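Local structure of vacuolar protein sorting-associated protein 54 (Mus musculus, 3N1E) at residues A[19-22]-A[23-27]; A[35-38]-A[39-43]; A[49-52]-A[53-56]; A[114-117]-A[118-122]. The protein probably serves, as a subunit of the GARP tethering complex, in retrograde transport from endosomes to the trans-Golgi network, the present chain being its C-terminal domain. All blocks are in the same frame, centred on the assembly; numbering follows the deposited sequence. Where two conformers were deposited one is given.

Contact 1 (A[19-22]-A[23-27])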
# COMPACT_ATOMS: atom_id res chain seq x y z
N ASP A 19 -13.58 1.92 14.92
CA ASP A 19 -14.47 1.86 13.76
C ASP A 19 -14.37 3.16 12.95
O ASP A 19 -14.24 3.13 11.72
CB ASP A 19 -15.91 1.56 14.19
CG ASP A 19 -16.11 0.11 14.66
OD1 ASP A 19 -15.36 -0.79 14.22
OD2 ASP A 19 -17.03 -0.14 15.46
N HIS A 20 -14.38 4.30 13.64
CA HIS A 20 -14.30 5.58 12.93
C HIS A 20 -12.95 5.84 12.23
O HIS A 20 -12.92 6.42 11.13
CB HIS A 20 -14.67 6.75 13.83
CG HIS A 20 -14.83 8.04 13.09
ND1 HIS A 20 -15.74 8.19 12.06
CD2 HIS A 20 -14.18 9.22 13.19
CE1 HIS A 20 -15.65 9.42 11.57
NE2 HIS A 20 -14.71 10.06 12.24
N ILE A 21 -11.84 5.44 12.86
CA ILE A 21 -10.54 5.52 12.17
C ILE A 21 -10.56 4.74 10.86
O ILE A 21 -9.98 5.19 9.87
CB ILE A 21 -9.37 5.05 13.07
CG1 ILE A 21 -8.62 6.23 13.65
CG2 ILE A 21 -8.33 4.24 12.27
CD1 ILE A 21 -9.36 7.07 14.57
N ALA A 22 -11.22 3.58 10.85
CA ALA A 22 -11.25 2.75 9.64
C ALA A 22 -12.03 3.44 8.53
O ALA A 22 -11.71 3.30 7.35
CB ALA A 22 -11.83 1.38 9.94
N GLU A 23 -13.03 4.22 8.94
CA GLU A 23 -13.88 4.98 8.03
C GLU A 23 -13.13 6.15 7.39
O GLU A 23 -13.26 6.39 6.18
CB GLU A 23 -15.14 5.44 8.74
CG GLU A 23 -15.98 4.28 9.30
CD GLU A 23 -17.15 4.75 10.14
OE1 GLU A 23 -17.06 5.82 10.78
OE2 GLU A 23 -18.18 4.03 10.17
N ILE A 24 -12.36 6.89 8.18
CA ILE A 24 -11.46 7.91 7.62
C ILE A 24 -10.41 7.26 6.72
O ILE A 24 -10.10 7.76 5.63
CB ILE A 24 -10.72 8.72 8.72
CG1 ILE A 24 -11.72 9.36 9.70
CG2 ILE A 24 -9.83 9.78 8.07
CD1 ILE A 24 -11.06 10.15 10.84
N SER A 25 -9.84 6.15 7.19
CA SER A 25 -8.83 5.45 6.41
C SER A 25 -9.38 4.96 5.07
O SER A 25 -8.61 4.83 4.13
CB SER A 25 -8.24 4.29 7.20
OG SER A 25 -7.60 4.78 8.37
N ALA A 26 -10.68 4.65 5.02
CA ALA A 26 -11.36 4.27 3.75
C ALA A 26 -11.20 5.36 2.70
O ALA A 26 -10.95 5.05 1.50
CB ALA A 26 -12.85 3.97 3.97
N LYS A 27 -11.31 6.62 3.12
CA LYS A 27 -11.16 7.76 2.19
C LYS A 27 -9.72 7.86 1.68
O LYS A 27 -9.47 8.17 0.50
CB LYS A 27 -11.62 9.09 2.84
CG LYS A 27 -13.12 9.13 3.15
CD LYS A 27 -13.49 10.20 4.17
CE LYS A 27 -13.21 11.61 3.68
NZ LYS A 27 -13.68 12.61 4.70
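The backbone repeats the i to i+4 bond of an alpha-helix from D19 to E23, H20 to I24, I21 to S25 and A22 to A26, the first being the longest, with E23 N 3.2 Å from D19 O. On it H20 meets two residues of the following turn. Its ND1 donates to E23 OE1 over 3.0 Å, at an N-H...O angle of 160°; the oxygen lies close to the ring plane and is met nearly along its own C-O axis, while the carboxylate stands almost perpendicular to the imidazole. The histidine ring is in place for this because CG is anti to the backbone N (chi1 -170°). Such an i to i+3 His-carboxylate hydrogen bond lies on the outside of helix 17-40, at the surface of the all-helical domain. I24 takes a face of the same ring: its CG1 makes a CH-pi contact 4.3 Å from the centroid, displaced toward the rim, and its CD1 lies 3.9 Å from H20 NE2. On another side of the helix, S25 folds its hydroxyl back on I21 O (OG to O 2.8 Å). That carbonyl also accepts from S25 N, and the two donors approach it from opposite faces of its plane.

Contact 2 (A[35-38]-A[39-43])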
# COMPACT_ATOMS: atom_id res chain seq x y z
N LEU A 35 -4.95 7.06 -7.55
CA LEU A 35 -3.57 7.29 -8.00
C LEU A 35 -2.97 6.07 -8.70
O LEU A 35 -2.38 6.20 -9.79
CB LEU A 35 -2.69 7.68 -6.79
CG LEU A 35 -1.22 7.90 -7.15
CD1 LEU A 35 -1.01 9.22 -7.95
CD2 LEU A 35 -0.37 7.85 -5.88
N PHE A 36 -3.12 4.90 -8.08
CA PHE A 36 -2.62 3.66 -8.68
C PHE A 36 -3.28 3.36 -10.02
O PHE A 36 -2.60 2.93 -10.94
CB PHE A 36 -2.80 2.47 -7.74
CG PHE A 36 -2.09 2.62 -6.41
CD1 PHE A 36 -1.00 3.47 -6.26
CD2 PHE A 36 -2.51 1.86 -5.31
CE1 PHE A 36 -0.33 3.61 -4.99
CE2 PHE A 36 -1.86 1.96 -4.07
CZ PHE A 36 -0.76 2.83 -3.91
N ASP A 37 -4.59 3.59 -10.13
CA ASP A 37 -5.28 3.35 -11.39
C ASP A 37 -4.71 4.29 -12.45
O ASP A 37 -4.38 3.86 -13.55
CB ASP A 37 -6.80 3.54 -11.27
CG ASP A 37 -7.50 3.54 -12.65
OD1 ASP A 37 -7.40 2.52 -13.36
OD2 ASP A 37 -8.12 4.56 -13.05
N LYS A 38 -4.54 5.56 -12.10
CA LYS A 38 -4.05 6.56 -13.06
C LYS A 38 -2.66 6.21 -13.54
O LYS A 38 -2.40 6.18 -14.75
CB LYS A 38 -4.04 7.94 -12.42
CG LYS A 38 -3.60 9.02 -13.36
CD LYS A 38 -3.47 10.34 -12.63
CE LYS A 38 -2.25 11.11 -13.12
NZ LYS A 38 -2.22 11.22 -14.60
N LEU A 39 -1.78 5.89 -12.59
CA LEU A 39 -0.37 5.63 -12.92
C LEU A 39 -0.16 4.28 -13.61
O LEU A 39 0.53 4.21 -14.64
CB LEU A 39 0.52 5.78 -11.69
CG LEU A 39 0.64 7.19 -11.09
CD1 LEU A 39 1.39 7.16 -9.76
CD2 LEU A 39 1.30 8.15 -12.10
N LEU A 40 -0.74 3.22 -13.05
CA LEU A 40 -0.49 1.87 -13.55
C LEU A 40 -1.16 1.58 -14.90
O LEU A 40 -0.70 0.71 -15.62
CB LEU A 40 -0.84 0.81 -12.50
CG LEU A 40 0.18 0.84 -11.37
CD1 LEU A 40 -0.32 0.08 -10.14
CD2 LEU A 40 1.53 0.23 -11.85
N SER A 41 -2.22 2.32 -15.23
CA SER A 41 -2.90 2.20 -16.52
C SER A 41 -1.99 2.62 -17.67
O SER A 41 -2.24 2.27 -18.82
CB SER A 41 -4.18 3.04 -16.56
OG SER A 41 -5.16 2.55 -15.68
N LYS A 42 -0.97 3.43 -17.33
CA LYS A 42 0.02 3.96 -18.29
C LYS A 42 1.40 3.30 -18.17
O LYS A 42 2.36 3.69 -18.83
CB LYS A 42 0.19 5.47 -18.10
CG LYS A 42 -1.01 6.35 -18.50
CD LYS A 42 -0.71 7.82 -18.24
CE LYS A 42 -1.74 8.75 -18.89
NZ LYS A 42 -1.52 10.19 -18.51
N TYR A 43 1.52 2.30 -17.30
CA TYR A 43 2.83 1.73 -17.01
C TYR A 43 3.34 0.93 -18.19
O TYR A 43 2.61 0.10 -18.74
CB TYR A 43 2.69 0.83 -15.78
CG TYR A 43 3.89 0.01 -15.37
CD1 TYR A 43 5.13 0.61 -15.15
CD2 TYR A 43 3.77 -1.36 -15.17
CE1 TYR A 43 6.23 -0.17 -14.73
CE2 TYR A 43 4.87 -2.14 -14.77
CZ TYR A 43 6.09 -1.52 -14.55
OH TYR A 43 7.16 -2.30 -14.13
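L35 opens the series by laying its CD1 methyl against CD1 of L39, 3.6 Å away and one helical turn on, while its carbonyl oxygen accepts from L39 N. Its CG is anti to the backbone N (chi1 178°), which brings CD1 within reach of L39. Next, F36 gives its carbonyl to L40 N at 2.8 Å, and its CB has L40 CD1 at 4.2 Å; the phenyl ring itself is occupied elsewhere, against I57 and M61 of helix 52-68 and I84 and S87 of helix 74-98. These residues form the inward face of the last turns of helix 17-40, which packs on both of those helices in the all-helical domain before the chain leaves through a type I beta turn from L40 to Y43. D37 is more exposed, though its side chain still touches H91 of helix 74-98. Its carbonyl oxygen is gripped twice by S41, by N at 3.1 Å and, in the conformer given, by OG at 2.6 Å, the donors coming from opposite faces of the carbonyl plane. Last comes K38, bent in the outer half of its chain, with NZ 4.1 Å from NZ of the extended K42, a pairing of like charges between exposed side chains.

Contact 3 (A[49-52]-A[53-56])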
# COMPACT_ATOMS: atom_id res chain seq x y z
N VAL A 49 15.20 0.82 -13.85
CA VAL A 49 14.39 0.53 -12.67
C VAL A 49 15.10 1.22 -11.50
O VAL A 49 16.32 1.09 -11.36
CB VAL A 49 14.29 -0.99 -12.41
CG1 VAL A 49 13.76 -1.31 -10.99
CG2 VAL A 49 13.38 -1.65 -13.45
N PRO A 50 14.33 1.92 -10.64
CA PRO A 50 12.86 2.00 -10.70
C PRO A 50 12.31 2.86 -11.84
O PRO A 50 12.90 3.89 -12.14
CB PRO A 50 12.48 2.62 -9.36
CG PRO A 50 13.72 3.45 -8.97
CD PRO A 50 14.89 2.65 -9.47
N SER A 51 11.23 2.41 -12.47
CA SER A 51 10.56 3.16 -13.53
C SER A 51 9.97 4.46 -12.95
O SER A 51 9.73 4.58 -11.74
CB SER A 51 9.43 2.30 -14.11
OG SER A 51 8.49 2.01 -13.07
N PRO A 52 9.70 5.45 -13.82
CA PRO A 52 9.04 6.66 -13.30
C PRO A 52 7.73 6.35 -12.55
O PRO A 52 7.47 6.98 -11.49
CB PRO A 52 8.77 7.47 -14.58
CG PRO A 52 9.87 7.05 -15.51
CD PRO A 52 10.09 5.58 -15.25
N CYS A 53 6.93 5.41 -13.06
CA CYS A 53 5.67 5.03 -12.44
C CYS A 53 5.92 4.59 -10.99
O CYS A 53 5.29 5.09 -10.05
CB CYS A 53 5.01 3.87 -13.22
SG CYS A 53 3.53 3.27 -12.49
N PHE A 54 6.86 3.67 -10.82
CA PHE A 54 7.14 3.13 -9.48
C PHE A 54 7.80 4.15 -8.57
O PHE A 54 7.55 4.15 -7.34
CB PHE A 54 7.96 1.84 -9.55
CG PHE A 54 7.15 0.61 -9.88
CD1 PHE A 54 6.32 0.56 -10.99
CD2 PHE A 54 7.22 -0.50 -9.06
CE1 PHE A 54 5.56 -0.60 -11.27
CE2 PHE A 54 6.48 -1.67 -9.36
CZ PHE A 54 5.67 -1.70 -10.47
N ARG A 55 8.64 5.04 -9.13
CA ARG A 55 9.20 6.11 -8.29
C ARG A 55 8.10 6.98 -7.70
O ARG A 55 8.13 7.35 -6.53
CB ARG A 55 10.21 6.99 -9.06
CG ARG A 55 11.45 6.24 -9.48
CD ARG A 55 12.58 7.20 -9.94
NE ARG A 55 12.19 8.12 -11.03
CZ ARG A 55 12.31 7.88 -12.35
NH1 ARG A 55 12.72 6.71 -12.84
NH2 ARG A 55 11.99 8.85 -13.20
N ASN A 56 7.11 7.30 -8.54
CA ASN A 56 6.02 8.15 -8.11
C ASN A 56 5.13 7.46 -7.09
O ASN A 56 4.82 8.05 -6.05
CB ASN A 56 5.22 8.63 -9.31
CG ASN A 56 5.91 9.73 -10.03
OD1 ASN A 56 6.35 10.71 -9.41
ND2 ASN A 56 6.03 9.59 -11.34
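S51 is the N-cap of helix 52-68, turning its OG back to accept from F54 N at 3.2 Å, nearly straight at 163°. The hydroxyl reaches this amide because OG sits between its own backbone N and carbonyl carbon (chi1 61°). This is the tightly packed side: S51 and F54 are both buried, and F54 CD1 comes within 3.3 Å of the capping oxygen. The same OG is also hydrogen-bonded to D115 of helix 107-124, and the ring of F54 meets that of Y43, so the cap is closed in by other parts of the fold. On the more exposed side R55 doubles back over P50, which also touches F118, and over P52. Its aliphatic part crosses P50 at about a right angle, CG to CG 3.6 Å, and the bend at chi3 then lays one face of the guanidinium over P52, whose CA stands 3.5 Å above the plane, over its centre. From the edge of the same group NH1 donates to P50 O at 2.9 Å, with that oxygen close to the guanidinium plane. R55 N meanwhile bonds S51 O, opening the regular helical pattern. A first-turn amide is thus met by the serine oxygen, while the arginine charge, held near a helix start where the dipole would be expected to disfavour it, is probably eased by the P50 carbonyl.

Contact 4 (A[114-117]-A[118-122])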
# COMPACT_ATOMS: atom_id res chain seq x y z
N ALA A 114 12.05 -6.66 -10.81
CA ALA A 114 12.97 -5.63 -10.32
C ALA A 114 12.20 -4.38 -9.79
O ALA A 114 12.51 -3.83 -8.72
CB ALA A 114 13.93 -5.22 -11.46
N ASP A 115 11.23 -3.93 -10.57
CA ASP A 115 10.43 -2.75 -10.18
C ASP A 115 9.67 -3.09 -8.88
O ASP A 115 9.61 -2.28 -7.95
CB ASP A 115 9.49 -2.37 -11.33
CG ASP A 115 9.66 -0.92 -11.82
OD1 ASP A 115 10.46 -0.14 -11.26
OD2 ASP A 115 8.94 -0.58 -12.80
N VAL A 116 9.14 -4.30 -8.80
CA VAL A 116 8.43 -4.73 -7.59
C VAL A 116 9.38 -4.83 -6.41
O VAL A 116 9.01 -4.47 -5.30
CB VAL A 116 7.69 -6.06 -7.84
CG1 VAL A 116 7.22 -6.69 -6.54
CG2 VAL A 116 6.54 -5.78 -8.81
N ALA A 117 10.61 -5.27 -6.64
CA ALA A 117 11.61 -5.26 -5.55
C ALA A 117 11.87 -3.86 -5.00
O ALA A 117 12.08 -3.69 -3.80
CB ALA A 117 12.91 -5.90 -5.99
N PHE A 118 11.90 -2.85 -5.88
CA PHE A 118 11.99 -1.45 -5.41
C PHE A 118 10.78 -1.07 -4.52
O PHE A 118 10.92 -0.53 -3.43
CB PHE A 118 12.16 -0.50 -6.59
CG PHE A 118 12.18 0.95 -6.20
CD1 PHE A 118 13.34 1.50 -5.67
CD2 PHE A 118 11.05 1.74 -6.34
CE1 PHE A 118 13.39 2.85 -5.28
CE2 PHE A 118 11.08 3.12 -5.97
CZ PHE A 118 12.25 3.66 -5.45
N TYR A 119 9.58 -1.40 -5.00
CA TYR A 119 8.34 -1.15 -4.25
C TYR A 119 8.35 -1.81 -2.89
O TYR A 119 8.02 -1.18 -1.89
CB TYR A 119 7.14 -1.67 -5.07
CG TYR A 119 5.81 -1.67 -4.32
CD1 TYR A 119 5.42 -2.78 -3.58
CD2 TYR A 119 4.98 -0.54 -4.33
CE1 TYR A 119 4.22 -2.78 -2.88
CE2 TYR A 119 3.77 -0.54 -3.62
CZ TYR A 119 3.41 -1.67 -2.94
OH TYR A 119 2.24 -1.74 -2.24
N THR A 120 8.68 -3.09 -2.84
CA THR A 120 8.68 -3.85 -1.59
C THR A 120 9.70 -3.31 -0.59
O THR A 120 9.42 -3.19 0.62
CB THR A 120 8.95 -5.34 -1.88
OG1 THR A 120 7.95 -5.86 -2.77
CG2 THR A 120 8.93 -6.13 -0.62
N GLY A 121 10.90 -3.03 -1.10
CA GLY A 121 11.99 -2.48 -0.30
C GLY A 121 11.58 -1.15 0.31
O GLY A 121 11.76 -0.91 1.53
N ASN A 122 11.04 -0.26 -0.53
CA ASN A 122 10.55 1.01 -0.05
C ASN A 122 9.52 0.83 1.07
O ASN A 122 9.60 1.53 2.10
CB ASN A 122 9.89 1.77 -1.22
CG ASN A 122 9.40 3.12 -0.80
OD1 ASN A 122 8.19 3.35 -0.65
ND2 ASN A 122 10.33 4.01 -0.55
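V116 crosses T120 at a slant, its CG1 3.9 Å from T120 OG1, one helical turn on. Both belong to helix 107-124, the last long helix of the all-helical domain, and the i to i+4 bonds continue through the whole section: A114 to F118, D115 to Y119, V116 to T120 and A117 to G121. The V116 carbonyl is met most directly by T120 N, at 2.8 Å and nearly in line with the C=O bond. In the conformer given, T120 OG1 stands 3.1 Å from that same oxygen. F118 and Y119 each have CG anti to the backbone N (chi1 177° and 171°), which sends the rings off the helix, so that CB is the atom of each that comes nearest the preceding turn, with V116 O at the edge of the Y119 ring. F118 CB rests 3.4 Å from D115 O, and its ring continues to P50 and to C58 of helix 52-68. The Y119 ring stacks on Y88, and its hydroxyl bonds N85, both on helix 74-98. D115 is buried, and its carboxylate is satisfied from outside the helix, with OD2 bonded to the hydroxyl of Y43 and shared with S51, the cap residue of helix 52-68. On the outer side G121 closes the run with N bonded to A117 O at 3.0 Å, and Y119 CB rests 3.4 Å from V116 O.

The four sites illustrate how one kind of short-range geometry changes character with its place in a helical domain. Contact 1 lies on the surface, its centre about 24 to 29 Å from the other three centres, and is made of polar and ring contacts within helix 17-40. Contact 2 ends that same helix and is half buried, with leucines and a phenylalanine inward and lysines outward. Contacts 3 and 4, on helices 52-68 and 107-124, have centres about 10 Å apart. Here contacts 2, 3 and 4 converge: the carboxylate of D115 joins them through Y43 and S51, a buried polar junction unlike the exposed histidine-carboxylate pair of contact 1.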